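Local coordinates for transcriptional regulator, TetR family (Thermus thermophilus, PDB 3VPR), which probably binds cis-regulatory DNA through a helix-turn-helix motif and acts as a transcriptional repressor, at residues 149-154 and 179-184. Residues are numbered along the deposited sequence; the frame is centred on the assembly and turned at random.
Sequences RAVLSM and DLILRG
V151 and I181 have the nearest CA atoms of segments 149-154 and 179-184, 7.8 Å apart. Segment 149-154 lies within helix 144-161, whereas 179-184 is the last turn of helix 170-183 and its exit: G184 breaks the helix with a positive phi of 92°, backbone angles at which a CB would press on the carbonyl of R183. G184 N still closes the turn by bonding to L180 O.

Between the helices the contact is wholly apolar and centres on I181, whose CB points at the facing helix. With its CG1 anti to the backbone N (chi1 -167°), the longer branch carries CD1 forward to meet the methyl of the selenomethionine M154, CE to CD1 3.8 Å. That same CE lies 4.0 Å from I181 CG1, so one methyl rests along the whole ethyl arm. M154 gets there by an extended chain that bends at its last torsion (chi3 -95°), an unbranched, flexible chain that suits reaching across to the neighbouring helix. The stiffer, beta-branched V151 adds a looser touch, CG2 to I181 CG1 at 4.4 Å.

Some polar groups are bonded within their own helix. S153 OG, 2.6 Å from R149 O, returns its hydroxyl to the backbone; this carbonyl also accepts S153 N, from the opposite face of its plane. On the far side of the other helix, R183 NH1 and D179 OD1 form a salt bridge, and D179 OD2 has a second partner in R140 of the second subunit.

Both helices belong to the C-terminal, all-helical part of this TetR-family regulator. V151 also packs on L126 of helix 109-135 and M83 of helix 75-92, while L180 touches I181 of the second subunit and S153 packs on its W157, placing this helix pair at the dimer interface.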
ATOM      1  N   ARG A 149      -7.673  10.016   1.019  1.00 32.58           N
ATOM      2  CA  ARG A 149      -6.633   9.058   1.345  1.00 36.57           C
ATOM      3  C   ARG A 149      -7.242   7.651   1.402  1.00 29.80           C
ATOM      4  O   ARG A 149      -6.608   6.666   1.024  1.00 32.86           O
ATOM      5  CB  ARG A 149      -5.991   9.435   2.687  1.00 39.90           C
ATOM      6  CG  ARG A 149      -4.800   8.581   3.084  1.00 58.09           C
ATOM      7  CD  ARG A 149      -3.607   8.863   2.195  1.00 69.77           C
ATOM      8  NE  ARG A 149      -3.205  10.264   2.276  1.00 78.15           N
ATOM      9  CZ  ARG A 149      -2.170  10.782   1.625  1.00 75.78           C
ATOM     10  NH1 ARG A 149      -1.429  10.012   0.840  1.00 76.04           N
ATOM     11  NH2 ARG A 149      -1.876  12.071   1.757  1.00 73.92           N
ATOM     12  N   ALA A 150      -8.484   7.563   1.855  1.00 27.27           N
ATOM     13  CA  ALA A 150      -9.155   6.269   1.945  1.00 23.57           C
ATOM     14  C   ALA A 150      -9.296   5.675   0.544  1.00 34.34           C
ATOM     15  O   ALA A 150      -8.971   4.510   0.313  1.00 36.93           O
ATOM     16  CB  ALA A 150     -10.518   6.433   2.581  1.00 23.71           C
ATOM     17  N   VAL A 151      -9.776   6.489  -0.388  1.00 29.70           N
ATOM     18  CA  VAL A 151      -9.949   6.046  -1.764  1.00 34.49           C
ATOM     19  C   VAL A 151      -8.620   5.660  -2.439  1.00 31.00           C
ATOM     20  O   VAL A 151      -8.510   4.587  -3.042  1.00 33.60           O
ATOM     21  CB  VAL A 151     -10.639   7.149  -2.610  1.00 29.51           C
ATOM     22  CG1 VAL A 151     -10.790   6.692  -4.050  1.00 27.36           C
ATOM     23  CG2 VAL A 151     -11.987   7.476  -2.014  1.00 28.81           C
ATOM     24  N   LEU A 152      -7.617   6.529  -2.342  1.00 30.36           N
ATOM     25  CA  LEU A 152      -6.328   6.249  -2.960  1.00 33.98           C
ATOM     26  C   LEU A 152      -5.745   4.969  -2.360  1.00 40.30           C
ATOM     27  O   LEU A 152      -5.120   4.167  -3.066  1.00 35.81           O
ATOM     28  CB  LEU A 152      -5.374   7.439  -2.775  1.00 31.75           C
ATOM     29  CG  LEU A 152      -5.646   8.671  -3.668  1.00 43.17           C
ATOM     30  CD1 LEU A 152      -4.785   9.851  -3.230  1.00 30.54           C
ATOM     31  CD2 LEU A 152      -5.355   8.327  -5.133  1.00 35.38           C
ATOM     32  N   SER A 153      -5.968   4.762  -1.063  1.00 33.15           N
ATOM     33  CA  SER A 153      -5.471   3.550  -0.422  1.00 33.42           C
ATOM     34  C   SER A 153      -6.105   2.326  -1.080  1.00 32.69           C
ATOM     35  O   SER A 153      -5.426   1.341  -1.359  1.00 30.62           O
ATOM     36  CB  SER A 153      -5.785   3.554   1.082  1.00 32.82           C
ATOM     37  OG  SER A 153      -5.108   4.618   1.737  1.00 34.98           O
HETATM   38  N   MSE A 154      -7.406   2.378  -1.339  1.00 32.51           N
HETATM   39  CA  MSE A 154      -8.051   1.229  -1.966  1.00 36.34           C
HETATM   40  C   MSE A 154      -7.463   0.971  -3.358  1.00 37.95           C
HETATM   41  O   MSE A 154      -7.123  -0.163  -3.703  1.00 38.64           O
HETATM   42  CB  MSE A 154      -9.566   1.443  -2.064  1.00 35.93           C
HETATM   43  CG  MSE A 154     -10.285   1.496  -0.719  1.00 39.53           C
HETATM   44 SE   MSE A 154     -12.161   1.988  -0.879  1.00 53.19          SE
HETATM   45  CE  MSE A 154     -12.046   3.868  -0.565  1.00 51.27           C
ATOM     46  N   ASP A 179     -19.047   1.753  -4.979  1.00 40.31           N
ATOM     47  CA  ASP A 179     -20.351   1.500  -4.384  1.00 39.13           C
ATOM     48  C   ASP A 179     -20.188   1.451  -2.870  1.00 36.79           C
ATOM     49  O   ASP A 179     -20.982   2.034  -2.120  1.00 35.28           O
ATOM     50  CB  ASP A 179     -20.927   0.163  -4.870  1.00 36.85           C
ATOM     51  CG  ASP A 179     -22.125  -0.287  -4.033  1.00 46.95           C
ATOM     52  OD1 ASP A 179     -23.214   0.307  -4.156  1.00 52.16           O
ATOM     53  OD2 ASP A 179     -21.974  -1.228  -3.228  1.00 55.67           O
ATOM     54  N   LEU A 180     -19.140   0.769  -2.424  1.00 35.16           N
ATOM     55  CA  LEU A 180     -18.890   0.628  -0.990  1.00 32.64           C
ATOM     56  C   LEU A 180     -18.608   1.954  -0.301  1.00 35.08           C
ATOM     57  O   LEU A 180     -19.192   2.251   0.732  1.00 38.96           O
ATOM     58  CB  LEU A 180     -17.719  -0.334  -0.747  1.00 29.02           C
ATOM     59  CG  LEU A 180     -17.335  -0.586   0.714  1.00 42.46           C
ATOM     60  CD1 LEU A 180     -18.544  -1.108   1.496  1.00 41.11           C
ATOM     61  CD2 LEU A 180     -16.192  -1.593   0.771  1.00 50.26           C
ATOM     62  N   ILE A 181     -17.723   2.758  -0.878  1.00 32.78           N
ATOM     63  CA  ILE A 181     -17.359   4.030  -0.268  1.00 33.38           C
ATOM     64  C   ILE A 181     -18.480   5.058  -0.374  1.00 35.23           C
ATOM     65  O   ILE A 181     -18.652   5.894   0.513  1.00 36.09           O
ATOM     66  CB  ILE A 181     -16.044   4.606  -0.903  1.00 33.06           C
ATOM     67  CG1 ILE A 181     -15.499   5.749  -0.044  1.00 37.23           C
ATOM     68  CG2 ILE A 181     -16.306   5.124  -2.315  1.00 36.30           C
ATOM     69  CD1 ILE A 181     -15.031   5.312   1.318  1.00 34.85           C
ATOM     70  N   LEU A 182     -19.256   4.997  -1.448  1.00 29.26           N
ATOM     71  CA  LEU A 182     -20.348   5.953  -1.609  1.00 36.25           C
ATOM     72  C   LEU A 182     -21.515   5.689  -0.656  1.00 33.51           C
ATOM     73  O   LEU A 182     -21.967   6.589   0.039  1.00 36.22           O
ATOM     74  CB  LEU A 182     -20.868   5.931  -3.048  1.00 35.74           C
ATOM     75  CG  LEU A 182     -22.061   6.832  -3.362  1.00 43.21           C
ATOM     76  CD1 LEU A 182     -21.663   8.291  -3.228  1.00 32.81           C
ATOM     77  CD2 LEU A 182     -22.551   6.550  -4.786  1.00 50.81           C
ATOM     78  N   ARG A 183     -21.983   4.445  -0.621  1.00 39.70           N
ATOM     79  CA  ARG A 183     -23.129   4.070   0.207  1.00 44.36           C
ATOM     80  C   ARG A 183     -22.818   3.592   1.632  1.00 44.57           C
ATOM     81  O   ARG A 183     -23.645   3.761   2.538  1.00 42.27           O
ATOM     82  CB  ARG A 183     -23.943   3.001  -0.532  1.00 40.45           C
ATOM     83  CG  ARG A 183     -24.350   3.428  -1.946  1.00 53.03           C
ATOM     84  CD  ARG A 183     -24.921   2.267  -2.755  1.00 62.22           C
ATOM     85  NE  ARG A 183     -26.100   1.678  -2.122  1.00 70.61           N
ATOM     86  CZ  ARG A 183     -26.798   0.663  -2.625  1.00 73.98           C
ATOM     87  NH1 ARG A 183     -26.442   0.116  -3.784  1.00 54.28           N
ATOM     88  NH2 ARG A 183     -27.849   0.189  -1.962  1.00 69.53           N
ATOM     89  N   GLY A 184     -21.647   2.998   1.838  1.00 32.15           N
ATOM     90  CA  GLY A 184     -21.299   2.538   3.174  1.00 35.90           C
ATOM     91  C   GLY A 184     -21.692   1.094   3.409  1.00 34.56           C
ATOM     92  O   GLY A 184     -22.397   0.490   2.584  1.00 36.63           O
TER